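PDB 4CZW: PAN2-PAN3 deadenylation complex catalytic subunit pan2 from Neurospora crassa, which serves as the catalytic subunit of the PAN deadenylation complex, probably shortening mRNA poly(A) tails with release of 5'-AMP, its probably inactive ubiquitin-protease-like domain acting as a scaffold. Local coordinates for residues F142-I145 with S146-Y149; M105-A108 with L109-S113; V479-Q483 with G484-G488; A9-E12 with Y13-C16; G625-H628 with D629-A633. One frame throughout, in Å; residues are numbered along the deposited sequence.

Along the chain the order is contact 4, contact 2, contact 1, contact 3, contact 5. The first three belong to the pseudo-protease domain, contact 3 to the exonuclease domain, and contact 5 to the helix 627-634 near the end of the modelled chain. Contacts 1 and 2 sit on consecutive helices, 130-149 and 103-109, with centres 14 Å apart, and they touch through Lys144 and Ser113. Contact 4 lies at the N-terminal end of the same domain, its centre 34 Å from that of contact 1. Contacts 3 and 5 have centres 27 Å apart. The set thus runs from scaffold to nuclease, and contact 2 itself reaches across to the exonuclease side through Glu500.

Contact 1: residues F142-I145 with S146-Y149; sequences FDKI and SQDY
Asp148 folds back over the carbonyl of Lys144, one turn earlier in the helix. Its backbone N gives Lys144 O a hydrogen bond of 2.9 Å lying in the carbonyl plane, and its CG, anti to the carbonyl carbon (chi1 -76°), swings the carboxylate back past that same carbonyl. Gln147 lays its CG 3.2 Å from Lys144 O, and its chain runs alongside that of Lys144, pointing the same way, while the lysine NZ goes on to bond Ser113. Tyr149 N bonds Ile145 O at 3.0 Å from above the carbonyl plane. Further out, Ile145 and Tyr149 rest on Leu82 of helix 81-94, and Ser146 on Val176. At its nearest approach the Asp148 side chain is about 4 Å from the side chain of Cys80 and about 5 Å from the zinc ion, which His70, Cys75, Cys80 and Cys83 hold. An alanine here would take away the carboxylate, and this would probably open a gap beside Cys80 and change the charge next to the metal. The arrangement is the i to i+4 bonding of an alpha-helix, here in the C-terminal part of helix 130-149, packed against the three-cysteine, one-histidine zinc site of the pseudo-protease domain.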
loop_
_atom_site.group_PDB
_atom_site.type_symbol
_atom_site.label_atom_id
_atom_site.label_comp_id
_atom_site.label_asym_id
_atom_site.label_seq_id
_atom_site.Cartn_x
_atom_site.Cartn_y
_atom_site.Cartn_z
ATOM N N PHE A 142 4.408 -5.763 -9.998
ATOM C CA PHE A 142 5.736 -5.381 -10.467
ATOM C C PHE A 142 5.721 -4.942 -11.927
ATOM O O PHE A 142 6.486 -4.065 -12.327
ATOM C CB PHE A 142 6.723 -6.535 -10.279
ATOM C CG PHE A 142 7.419 -6.526 -8.948
ATOM C CD1 PHE A 142 6.701 -6.672 -7.773
ATOM C CD2 PHE A 142 8.795 -6.378 -8.872
ATOM C CE1 PHE A 142 7.338 -6.664 -6.548
ATOM C CE2 PHE A 142 9.438 -6.370 -7.650
ATOM C CZ PHE A 142 8.709 -6.513 -6.486
ATOM N N ASP A 143 4.843 -5.551 -12.717
ATOM C CA ASP A 143 4.703 -5.193 -14.123
ATOM C C ASP A 143 3.968 -3.867 -14.279
ATOM O O ASP A 143 4.380 -3.005 -15.054
ATOM C CB ASP A 143 3.967 -6.296 -14.887
ATOM C CG ASP A 143 3.789 -5.967 -16.357
ATOM O OD1 ASP A 143 4.659 -5.271 -16.922
ATOM O OD2 ASP A 143 2.779 -6.404 -16.947
ATOM N N LYS A 144 2.881 -3.706 -13.532
ATOM C CA LYS A 144 2.047 -2.516 -13.639
ATOM C C LYS A 144 2.743 -1.263 -13.117
ATOM O O LYS A 144 2.708 -0.216 -13.762
ATOM C CB LYS A 144 0.724 -2.727 -12.895
ATOM C CG LYS A 144 -0.262 -3.611 -13.639
ATOM C CD LYS A 144 -0.649 -2.990 -14.971
ATOM C CE LYS A 144 -1.624 -3.867 -15.740
ATOM N NZ LYS A 144 -1.980 -3.263 -17.055
ATOM N N ILE A 145 3.378 -1.368 -11.956
ATOM C CA ILE A 145 4.032 -0.211 -11.355
ATOM C C ILE A 145 5.293 0.179 -12.120
ATOM O O ILE A 145 5.779 1.301 -11.996
ATOM C CB ILE A 145 4.392 -0.461 -9.875
ATOM C CG1 ILE A 145 5.529 -1.480 -9.756
ATOM C CG2 ILE A 145 3.166 -0.916 -9.100
ATOM C CD1 ILE A 145 5.988 -1.715 -8.335
ATOM N N SER A 146 5.818 -0.751 -12.911
ATOM C CA SER A 146 6.998 -0.478 -13.720
ATOM C C SER A 146 6.661 0.493 -14.846
ATOM O O SER A 146 7.441 1.396 -15.154
ATOM C CB SER A 146 7.573 -1.775 -14.294
ATOM O OG SER A 146 8.791 -1.536 -14.978
ATOM N N GLN A 147 5.495 0.305 -15.454
ATOM C CA GLN A 147 5.055 1.174 -16.538
ATOM C C GLN A 147 4.351 2.414 -15.989
ATOM O O GLN A 147 4.275 3.442 -16.662
ATOM C CB GLN A 147 4.139 0.414 -17.503
ATOM C CG GLN A 147 2.802 -0.000 -16.914
ATOM C CD GLN A 147 2.025 -0.926 -17.830
ATOM O OE1 GLN A 147 2.559 -1.918 -18.326
ATOM N NE2 GLN A 147 0.757 -0.603 -18.062
ATOM N N ASP A 148 3.840 2.311 -14.765
ATOM C CA ASP A 148 3.252 3.461 -14.086
ATOM C C ASP A 148 4.337 4.461 -13.704
ATOM O O ASP A 148 4.125 5.673 -13.741
ATOM C CB ASP A 148 2.481 3.027 -12.837
ATOM C CG ASP A 148 1.141 2.395 -13.164
ATOM O OD1 ASP A 148 0.621 2.640 -14.272
ATOM O OD2 ASP A 148 0.605 1.662 -12.306
ATOM N N TYR A 149 5.502 3.937 -13.340
ATOM C CA TYR A 149 6.618 4.760 -12.892
ATOM C C TYR A 149 7.185 5.615 -14.020
ATOM O O TYR A 149 7.640 6.735 -13.791
ATOM C CB TYR A 149 7.715 3.874 -12.299
ATOM C CG TYR A 149 8.904 4.632 -11.753
ATOM C CD1 TYR A 149 8.892 5.146 -10.463
ATOM C CD2 TYR A 149 10.045 4.823 -12.523
ATOM C CE1 TYR A 149 9.979 5.837 -9.958
ATOM C CE2 TYR A 149 11.136 5.510 -12.027
ATOM C CZ TYR A 149 11.098 6.015 -10.745
ATOM O OH TYR A 149 12.183 6.700 -10.247
#

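Contact 2: residues M105-A108 with L109-S113; sequences MLRA and LNHTS
Thr112 turns its hydroxyl back on the carbonyl of Ala108, and the OG1 to Ala108 O hydrogen bond is 2.8 Å long. The first torsion (chi1 -49°) sets OG1 beside the threonine's own backbone N and anti to its carbonyl carbon, which is what aims it at the Ala108 carbonyl; CG2 is left on the other branch, anti to the backbone N. The same oxygen takes a second bond, from His111 N at 3.0 Å, and the two donors come from opposite faces of the carbonyl plane. Two bonds therefore grip Ala108 O. Here a helix runs into a type I beta turn, Leu109 to Thr112, as helix 103-109 gives way to the loop leading to helix 130-149 in the pseudo-protease domain. His111 swings its ring back toward the helix: CG is anti to the carbonyl carbon (chi1 -62°), and CD2 comes to 3.0 Å from Arg107 O, which lies oblique to the ring. Ala108 CA meets the ring at its edge. At the far end of that ring NE2 is hydrogen-bonded to Glu500 in the exonuclease domain, and Arg107 touches the same glutamate, so this turn joins the two domains. Leu109 puts its CB 3.5 Å from Met105 O, which accepts the bond from Leu109 N. Its branched end packs on Leu137 and Phe140 of helix 130-149, while Met105, a selenomethionine, packs on Leu85 and Val88 of helix 81-94.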
loop_
_atom_site.group_PDB
_atom_site.type_symbol
_atom_site.label_atom_id
_atom_site.label_comp_id
_atom_site.label_asym_id
_atom_site.label_seq_id
_atom_site.Cartn_x
_atom_site.Cartn_y
_atom_site.Cartn_z
HETATM N N MSE A 105 -7.194 0.686 -2.779
HETATM C CA MSE A 105 -6.186 0.091 -3.646
HETATM C C MSE A 105 -6.636 -1.260 -4.201
HETATM O O MSE A 105 -6.298 -1.616 -5.329
HETATM C CB MSE A 105 -4.861 -0.050 -2.889
HETATM C CG MSE A 105 -4.462 -1.474 -2.536
HETATM SE SE MSE A 105 -3.098 -2.155 -3.738
HETATM C CE MSE A 105 -1.807 -0.721 -3.512
ATOM N N LEU A 106 -7.405 -2.003 -3.411
ATOM C CA LEU A 106 -7.909 -3.301 -3.844
ATOM C C LEU A 106 -9.109 -3.104 -4.758
ATOM O O LEU A 106 -9.417 -3.950 -5.597
ATOM C CB LEU A 106 -8.284 -4.166 -2.641
ATOM C CG LEU A 106 -7.137 -4.534 -1.698
ATOM C CD1 LEU A 106 -7.648 -5.339 -0.513
ATOM C CD2 LEU A 106 -6.051 -5.296 -2.443
ATOM N N ARG A 107 -9.782 -1.972 -4.582
ATOM C CA ARG A 107 -10.906 -1.601 -5.427
ATOM C C ARG A 107 -10.400 -1.149 -6.792
ATOM O O ARG A 107 -10.996 -1.459 -7.822
ATOM C CB ARG A 107 -11.730 -0.499 -4.759
ATOM C CG ARG A 107 -13.007 -0.125 -5.485
ATOM C CD ARG A 107 -13.832 0.841 -4.648
ATOM N NE ARG A 107 -14.322 0.218 -3.422
ATOM C CZ ARG A 107 -14.685 0.890 -2.334
ATOM N NH1 ARG A 107 -14.605 2.214 -2.311
ATOM N NH2 ARG A 107 -15.122 0.240 -1.264
ATOM N N ALA A 108 -9.285 -0.422 -6.788
ATOM C CA ALA A 108 -8.665 0.048 -8.021
ATOM C C ALA A 108 -8.052 -1.111 -8.802
ATOM O O ALA A 108 -8.017 -1.091 -10.033
ATOM C CB ALA A 108 -7.610 1.099 -7.716
ATOM N N LEU A 109 -7.562 -2.113 -8.076
ATOM C CA LEU A 109 -7.025 -3.322 -8.690
ATOM C C LEU A 109 -8.096 -4.019 -9.517
ATOM O O LEU A 109 -7.825 -4.547 -10.595
ATOM C CB LEU A 109 -6.484 -4.274 -7.621
ATOM C CG LEU A 109 -5.990 -5.642 -8.102
ATOM C CD1 LEU A 109 -4.680 -5.511 -8.861
ATOM C CD2 LEU A 109 -5.847 -6.608 -6.936
ATOM N N ASN A 110 -9.319 -4.004 -8.999
ATOM C CA ASN A 110 -10.456 -4.632 -9.658
ATOM C C ASN A 110 -10.811 -3.946 -10.976
ATOM O O ASN A 110 -11.490 -4.526 -11.824
ATOM C CB ASN A 110 -11.666 -4.631 -8.721
ATOM C CG ASN A 110 -12.807 -5.485 -9.235
ATOM O OD1 ASN A 110 -12.593 -6.473 -9.936
ATOM N ND2 ASN A 110 -14.031 -5.105 -8.888
ATOM N N HIS A 111 -10.347 -2.711 -11.143
ATOM C CA HIS A 111 -10.634 -1.941 -12.348
ATOM C C HIS A 111 -9.412 -1.832 -13.257
ATOM O O HIS A 111 -9.492 -1.270 -14.349
ATOM C CB HIS A 111 -11.136 -0.542 -11.982
ATOM C CG HIS A 111 -12.416 -0.542 -11.207
ATOM N ND1 HIS A 111 -13.609 -0.983 -11.738
ATOM C CD2 HIS A 111 -12.692 -0.146 -9.941
ATOM C CE1 HIS A 111 -14.562 -0.865 -10.832
ATOM N NE2 HIS A 111 -14.033 -0.360 -9.732
ATOM N N THR A 112 -8.284 -2.370 -12.804
ATOM C CA THR A 112 -7.048 -2.326 -13.579
ATOM C C THR A 112 -7.138 -3.253 -14.791
ATOM O O THR A 112 -7.784 -4.298 -14.732
ATOM C CB THR A 112 -5.828 -2.718 -12.714
ATOM O OG1 THR A 112 -5.858 -1.985 -11.484
ATOM C CG2 THR A 112 -4.523 -2.420 -13.442
ATOM N N SER A 113 -6.500 -2.858 -15.888
ATOM C CA SER A 113 -6.503 -3.658 -17.107
ATOM C C SER A 113 -5.824 -5.008 -16.894
ATOM O O SER A 113 -4.850 -5.112 -16.147
ATOM C CB SER A 113 -5.814 -2.900 -18.245
ATOM O OG SER A 113 -4.464 -2.611 -17.923
#

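Contact 3: residues V479-Q483 with G484-G488; sequences VVRGQ and GSREG
Arg481 and Arg486 stack their guanidinium groups beside the loop of a beta hairpin, the one joining antiparallel strands 471-481 and 490-496 in the sheet of the RNase H-like exonuclease domain. The group centres are 4.0 Å apart with planes 26° from parallel, and the overlap is offset: Arg486 CZ lies over one face of Arg481 near its rim, and Arg481 NH2 over one face of Arg486. Arg481 gets there with an extended chain, its CD passing 3.3 Å from Arg486 O, whereas Arg486 bends at chi3 (-67°) to lay its head against it. Two glutamates probably offset the like charges: Glu434 makes salt bridges to both arginines, Glu427 makes another to Arg486, and the carbonyl oxygens of Glu427 and Val489 also bond Arg481. With a leucine in place of Arg481, Arg486 would probably lose the flat surface that sets its rotation, and Glu434 one of its arginine partners. Gln483, its chain bent at chi2, leads its amide to weak hydrogen bonds with Val441 N and Asp439 O, and the Glu487 side chain runs back past Gly482 to a salt bridge with Arg616 of helix 604-623. Gly484, at phi 91°, opens a type I turn through Glu487. At the neck, Gly488 N closes on Arg481 O with a 2.9 Å hydrogen bond, while Val480 CG1 touches Gly488 O. A water bridges the loop, donating to Gln483 O and accepting from Arg486 N, each 2.8 Å away.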
loop_
_atom_site.group_PDB
_atom_site.type_symbol
_atom_site.label_atom_id
_atom_site.label_comp_id
_atom_site.label_asym_id
_atom_site.label_seq_id
_atom_site.Cartn_x
_atom_site.Cartn_y
_atom_site.Cartn_z
ATOM N N VAL A 479 -14.446 20.371 1.348
ATOM C CA VAL A 479 -13.414 20.978 2.180
ATOM C C VAL A 479 -13.560 22.497 2.150
ATOM O O VAL A 479 -13.722 23.095 1.085
ATOM C CB VAL A 479 -12.000 20.579 1.727
ATOM C CG1 VAL A 479 -10.992 20.915 2.812
ATOM C CG2 VAL A 479 -11.947 19.095 1.409
ATOM N N VAL A 480 -13.496 23.111 3.327
ATOM C CA VAL A 480 -13.834 24.520 3.487
ATOM C C VAL A 480 -12.704 25.316 4.142
ATOM O O VAL A 480 -12.052 24.834 5.070
ATOM C CB VAL A 480 -15.135 24.664 4.320
ATOM C CG1 VAL A 480 -15.283 26.063 4.888
ATOM C CG2 VAL A 480 -16.346 24.285 3.480
ATOM N N ARG A 481 -12.467 26.527 3.640
ATOM C CA ARG A 481 -11.499 27.446 4.236
ATOM C C ARG A 481 -11.801 27.693 5.712
ATOM O O ARG A 481 -12.921 28.053 6.073
ATOM C CB ARG A 481 -11.488 28.777 3.483
ATOM C CG ARG A 481 -11.006 28.688 2.047
ATOM C CD ARG A 481 -11.131 30.034 1.350
ATOM N NE ARG A 481 -10.562 30.012 0.007
ATOM C CZ ARG A 481 -11.230 29.649 -1.083
ATOM N NH1 ARG A 481 -12.498 29.269 -0.989
ATOM N NH2 ARG A 481 -10.630 29.660 -2.266
ATOM N N GLY A 482 -10.796 27.505 6.560
ATOM C CA GLY A 482 -10.971 27.673 7.991
ATOM C C GLY A 482 -10.469 29.008 8.506
ATOM O O GLY A 482 -10.534 29.280 9.707
ATOM N N GLN A 483 -9.971 29.843 7.599
ATOM C CA GLN A 483 -9.433 31.147 7.971
ATOM C C GLN A 483 -9.330 32.068 6.760
ATOM O O GLN A 483 -9.551 31.639 5.626
ATOM C CB GLN A 483 -8.066 30.982 8.635
ATOM C CG GLN A 483 -7.051 30.236 7.782
ATOM C CD GLN A 483 -6.084 29.418 8.615
ATOM O OE1 GLN A 483 -6.487 28.731 9.553
ATOM N NE2 GLN A 483 -4.802 29.487 8.277
ATOM N N GLY A 484 -8.995 33.331 7.008
ATOM C CA GLY A 484 -8.872 34.313 5.945
ATOM C C GLY A 484 -10.164 35.064 5.679
ATOM O O GLY A 484 -11.164 34.864 6.370
ATOM N N SER A 485 -10.138 35.930 4.668
ATOM C CA SER A 485 -11.297 36.739 4.308
ATOM C C SER A 485 -12.474 35.886 3.849
ATOM O O SER A 485 -13.628 36.202 4.135
ATOM C CB SER A 485 -10.921 37.734 3.212
ATOM O OG SER A 485 -10.413 37.063 2.072
ATOM N N ARG A 486 -12.177 34.809 3.128
ATOM C CA ARG A 486 -13.216 33.904 2.653
ATOM C C ARG A 486 -13.339 32.685 3.559
ATOM O O ARG A 486 -13.508 31.561 3.086
ATOM C CB ARG A 486 -12.937 33.469 1.212
ATOM C CG ARG A 486 -13.255 34.536 0.177
ATOM C CD ARG A 486 -13.054 34.016 -1.237
ATOM N NE ARG A 486 -11.651 33.742 -1.527
ATOM C CZ ARG A 486 -11.209 33.259 -2.684
ATOM N NH1 ARG A 486 -12.062 32.991 -3.663
ATOM N NH2 ARG A 486 -9.913 33.042 -2.862
ATOM N N GLU A 487 -13.247 32.916 4.865
ATOM C CA GLU A 487 -13.443 31.857 5.846
ATOM C C GLU A 487 -14.875 31.342 5.776
ATOM O O GLU A 487 -15.826 32.114 5.892
ATOM C CB GLU A 487 -13.125 32.358 7.256
ATOM C CG GLU A 487 -13.366 31.333 8.352
ATOM C CD GLU A 487 -13.145 31.902 9.739
ATOM O OE1 GLU A 487 -12.815 33.102 9.844
ATOM O OE2 GLU A 487 -13.301 31.150 10.724
ATOM N N GLY A 488 -15.023 30.037 5.574
ATOM C CA GLY A 488 -16.336 29.437 5.444
ATOM C C GLY A 488 -16.656 29.068 4.008
ATOM O O GLY A 488 -17.573 28.293 3.747
HETATM O O HOH W 1 -10.082 32.925 3.235
#

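Contact 4: residues A9-E12 with Y13-C16; sequences APPE and YRIC
Arg14 lays its guanidinium over Pro11, with one face above Pro11 N and offset toward the rim, and with CZ 3.8 Å from Pro11 CD. The two side chains run alongside each other and point the same way. Extended from CG to NE, with CG anti to the carbonyl carbon (chi1 -63°), the arginine passes Pro10 O and carries NE to Ala9 O. That hydrogen bond measures 2.7 Å; the oxygen sits near the guanidinium edge, 16° out of its plane, and the bond fixes how the head is turned. Neither Pro10 nor Pro11 has an N-H to give; the donors of the turn are Tyr13 N and Arg14 N. Tyr13 N reaches Pro10 O at 2.8 Å, coming from above the carbonyl plane, and Arg14 N makes a weak bond of 3.4 Å to Pro11 O. Tyr13 carries the apolar part: its CB packs on Ala9 CB at 4.2 Å, and its CD2 lies 4.1 Å from Pro10 CD, the ring meeting that proline obliquely. Beyond the segment the ring stands edge-to-face with Trp384 and leans on Val343 and Leu363, while its hydroxyl is hydrogen-bonded to Glu376 and Lys385. Asn365 ND2 bonds the carbonyl oxygens of both Glu12 and Arg14, holding the backbone from the sheet side. The result is a tight proline-led turn with two successive i to i+3 bonds, the second weak, by which the N-terminal loop of the pseudo-protease domain is fastened to strands 339-347 and 361-365 of its mixed sheet.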
loop_
_atom_site.group_PDB
_atom_site.type_symbol
_atom_site.label_atom_id
_atom_site.label_comp_id
_atom_site.label_asym_id
_atom_site.label_seq_id
_atom_site.Cartn_x
_atom_site.Cartn_y
_atom_site.Cartn_z
ATOM N N ALA A 9 -1.001 -24.567 13.376
ATOM C CA ALA A 9 -0.854 -23.122 13.474
ATOM C C ALA A 9 -1.406 -22.598 14.795
ATOM O O ALA A 9 -2.593 -22.756 15.081
ATOM C CB ALA A 9 -1.548 -22.440 12.305
ATOM N N PRO A 10 -0.539 -21.979 15.609
ATOM C CA PRO A 10 -0.955 -21.343 16.864
ATOM C C PRO A 10 -1.916 -20.188 16.593
ATOM O O PRO A 10 -1.969 -19.710 15.459
ATOM C CB PRO A 10 0.367 -20.838 17.460
ATOM C CG PRO A 10 1.429 -21.643 16.787
ATOM C CD PRO A 10 0.915 -21.879 15.403
ATOM N N PRO A 11 -2.670 -19.746 17.615
ATOM C CA PRO A 11 -3.611 -18.630 17.454
ATOM C C PRO A 11 -2.956 -17.364 16.900
ATOM O O PRO A 11 -3.638 -16.547 16.282
ATOM C CB PRO A 11 -4.130 -18.396 18.881
ATOM C CG PRO A 11 -3.180 -19.131 19.781
ATOM C CD PRO A 11 -2.708 -20.295 18.979
ATOM N N GLU A 12 -1.652 -17.214 17.111
ATOM C CA GLU A 12 -0.917 -16.067 16.588
ATOM C C GLU A 12 -0.825 -16.106 15.063
ATOM O O GLU A 12 -0.614 -15.078 14.420
ATOM C CB GLU A 12 0.490 -16.009 17.191
ATOM C CG GLU A 12 0.535 -15.741 18.693
ATOM C CD GLU A 12 0.349 -16.995 19.532
ATOM O OE1 GLU A 12 -0.125 -18.017 18.993
ATOM O OE2 GLU A 12 0.684 -16.957 20.735
ATOM N N TYR A 13 -0.984 -17.296 14.491
ATOM C CA TYR A 13 -0.880 -17.476 13.045
ATOM C C TYR A 13 -2.229 -17.733 12.382
ATOM O O TYR A 13 -2.317 -17.784 11.157
ATOM C CB TYR A 13 0.071 -18.630 12.717
ATOM C CG TYR A 13 1.531 -18.243 12.666
ATOM C CD1 TYR A 13 2.078 -17.672 11.525
ATOM C CD2 TYR A 13 2.366 -18.461 13.753
ATOM C CE1 TYR A 13 3.414 -17.322 11.470
ATOM C CE2 TYR A 13 3.703 -18.114 13.709
ATOM C CZ TYR A 13 4.222 -17.545 12.565
ATOM O OH TYR A 13 5.551 -17.198 12.517
ATOM N N ARG A 14 -3.275 -17.902 13.185
ATOM C CA ARG A 14 -4.596 -18.220 12.650
ATOM C C ARG A 14 -5.310 -16.988 12.107
ATOM O O ARG A 14 -4.882 -15.854 12.337
ATOM C CB ARG A 14 -5.458 -18.890 13.720
ATOM C CG ARG A 14 -4.913 -20.224 14.198
ATOM C CD ARG A 14 -5.693 -20.748 15.390
ATOM N NE ARG A 14 -5.034 -21.897 16.004
ATOM C CZ ARG A 14 -5.335 -22.376 17.206
ATOM N NH1 ARG A 14 -6.286 -21.801 17.931
ATOM N NH2 ARG A 14 -4.684 -23.425 17.687
ATOM N N ILE A 15 -6.399 -17.226 11.384
ATOM C CA ILE A 15 -7.191 -16.152 10.797
ATOM C C ILE A 15 -7.865 -15.295 11.868
ATOM O O ILE A 15 -8.542 -15.810 12.758
ATOM C CB ILE A 15 -8.276 -16.700 9.847
ATOM C CG1 ILE A 15 -7.638 -17.433 8.662
ATOM C CG2 ILE A 15 -9.168 -15.568 9.368
ATOM C CD1 ILE A 15 -8.622 -17.842 7.588
ATOM N N CYS A 16 -7.675 -13.983 11.773
ATOM C CA CYS A 16 -8.266 -13.055 12.727
ATOM C C CYS A 16 -9.588 -12.504 12.203
ATOM O O CYS A 16 -9.636 -11.873 11.147
ATOM C CB CYS A 16 -7.295 -11.915 13.031
ATOM S SG CYS A 16 -5.701 -12.465 13.676
#

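Contact 5: residues G625-H628 with D629-A633; sequences GSFH and DVLEA
A water makes the link from Gly625 to Asp629, donating to Gly625 O and accepting from Asp629 N, each 2.9 Å away, and directly after it Ser626 O takes a 3.1 Å bond from Val630 N in the carbonyl plane. The motif is a sharp break between two helices: 604-623 ends, Gly625 leaves the helical conformation with a positive phi of 72°, and helix 627-634 begins two residues later. The serine's OG turns back to bond Asn624 OD1. Phe627 O receives Leu631 N at 2.8 Å, in a fairly straight bond (161° at the hydrogen). With CG anti to the backbone N (chi1 177°), the end of Phe627 comes nearer Leu631. Leu631 CB lies over one face of the ring, and Leu631 CD2 is 3.9 Å from Phe627 CE2, the two side chains meeting at a slant. Tyr618 stands edge-to-face with Phe627, and Phe621 and Met622 also meet it, all from helix 604-623, so the short helix folds back onto the long one. His628 comes next, on the exposed side. Its O receives Glu632 N at 3.0 Å, and its ring crosses the Asp629 side chain at about a right angle, CD2 3.9 Å from Asp629 OD1. The Glu632 chain bends at chi2 and makes a CH-pi contact: CG stands 4.1 Å from the centroid of the His628 ring, 19° off its normal, with OE2 beside His628 CE1.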
loop_
_atom_site.group_PDB
_atom_site.type_symbol
_atom_site.label_atom_id
_atom_site.label_comp_id
_atom_site.label_asym_id
_atom_site.label_seq_id
_atom_site.Cartn_x
_atom_site.Cartn_y
_atom_site.Cartn_z
ATOM N N GLY A 625 -12.406 32.015 29.723
ATOM C CA GLY A 625 -12.440 31.119 30.864
ATOM C C GLY A 625 -13.820 30.622 31.251
ATOM O O GLY A 625 -14.060 30.287 32.411
ATOM N N SER A 626 -14.727 30.559 30.282
ATOM C CA SER A 626 -16.090 30.115 30.554
ATOM C C SER A 626 -16.356 28.712 30.015
ATOM O O SER A 626 -17.479 28.216 30.095
ATOM C CB SER A 626 -17.100 31.099 29.961
ATOM O OG SER A 626 -16.985 31.160 28.550
ATOM N N PHE A 627 -15.322 28.072 29.474
ATOM C CA PHE A 627 -15.484 26.767 28.840
ATOM C C PHE A 627 -15.886 25.675 29.827
ATOM O O PHE A 627 -16.685 24.798 29.495
ATOM C CB PHE A 627 -14.200 26.352 28.119
ATOM C CG PHE A 627 -14.274 24.984 27.503
ATOM C CD1 PHE A 627 -15.077 24.752 26.399
ATOM C CD2 PHE A 627 -13.548 23.929 28.031
ATOM C CE1 PHE A 627 -15.155 23.495 25.832
ATOM C CE2 PHE A 627 -13.620 22.669 27.468
ATOM C CZ PHE A 627 -14.425 22.453 26.366
ATOM N N HIS A 628 -15.328 25.724 31.032
ATOM C CA HIS A 628 -15.650 24.737 32.057
ATOM C C HIS A 628 -17.133 24.772 32.406
ATOM O O HIS A 628 -17.772 23.731 32.545
ATOM C CB HIS A 628 -14.813 24.967 33.317
ATOM C CG HIS A 628 -15.213 24.102 34.471
ATOM N ND1 HIS A 628 -14.972 22.746 34.505
ATOM C CD2 HIS A 628 -15.847 24.399 35.631
ATOM C CE1 HIS A 628 -15.434 22.246 35.637
ATOM N NE2 HIS A 628 -15.971 23.229 36.337
ATOM N N ASP A 629 -17.673 25.979 32.540
ATOM C CA ASP A 629 -19.081 26.158 32.867
ATOM C C ASP A 629 -19.980 25.689 31.728
ATOM O O ASP A 629 -21.022 25.078 31.960
ATOM C CB ASP A 629 -19.369 27.623 33.199
ATOM C CG ASP A 629 -18.616 28.101 34.426
ATOM O OD1 ASP A 629 -18.413 27.288 35.354
ATOM O OD2 ASP A 629 -18.225 29.287 34.464
ATOM N N VAL A 630 -19.568 25.978 30.498
ATOM C CA VAL A 630 -20.321 25.561 29.320
ATOM C C VAL A 630 -20.326 24.040 29.190
ATOM O O VAL A 630 -21.366 23.432 28.929
ATOM C CB VAL A 630 -19.742 26.185 28.033
ATOM C CG1 VAL A 630 -20.399 25.581 26.800
ATOM C CG2 VAL A 630 -19.916 27.696 28.050
ATOM N N LEU A 631 -19.159 23.435 29.384
ATOM C CA LEU A 631 -19.015 21.988 29.283
ATOM C C LEU A 631 -19.863 21.275 30.334
ATOM O O LEU A 631 -20.431 20.216 30.070
ATOM C CB LEU A 631 -17.544 21.588 29.424
ATOM C CG LEU A 631 -17.195 20.138 29.082
ATOM C CD1 LEU A 631 -17.656 19.799 27.673
ATOM C CD2 LEU A 631 -15.701 19.901 29.229
ATOM N N GLU A 632 -19.949 21.866 31.522
ATOM C CA GLU A 632 -20.793 21.331 32.585
ATOM C C GLU A 632 -22.267 21.446 32.215
ATOM O O GLU A 632 -23.059 20.540 32.480
ATOM C CB GLU A 632 -20.529 22.057 33.906
ATOM C CG GLU A 632 -19.191 21.732 34.549
ATOM C CD GLU A 632 -19.109 20.299 35.040
ATOM O OE1 GLU A 632 -20.169 19.704 35.329
ATOM O OE2 GLU A 632 -17.983 19.769 35.142
ATOM N N ALA A 633 -22.627 22.567 31.599
ATOM C CA ALA A 633 -24.006 22.823 31.204
ATOM C C ALA A 633 -24.456 21.858 30.111
ATOM O O ALA A 633 -25.620 21.462 30.063
ATOM C CB ALA A 633 -24.162 24.262 30.739
HETATM O O HOH W 2 -15.784 28.060 33.096
#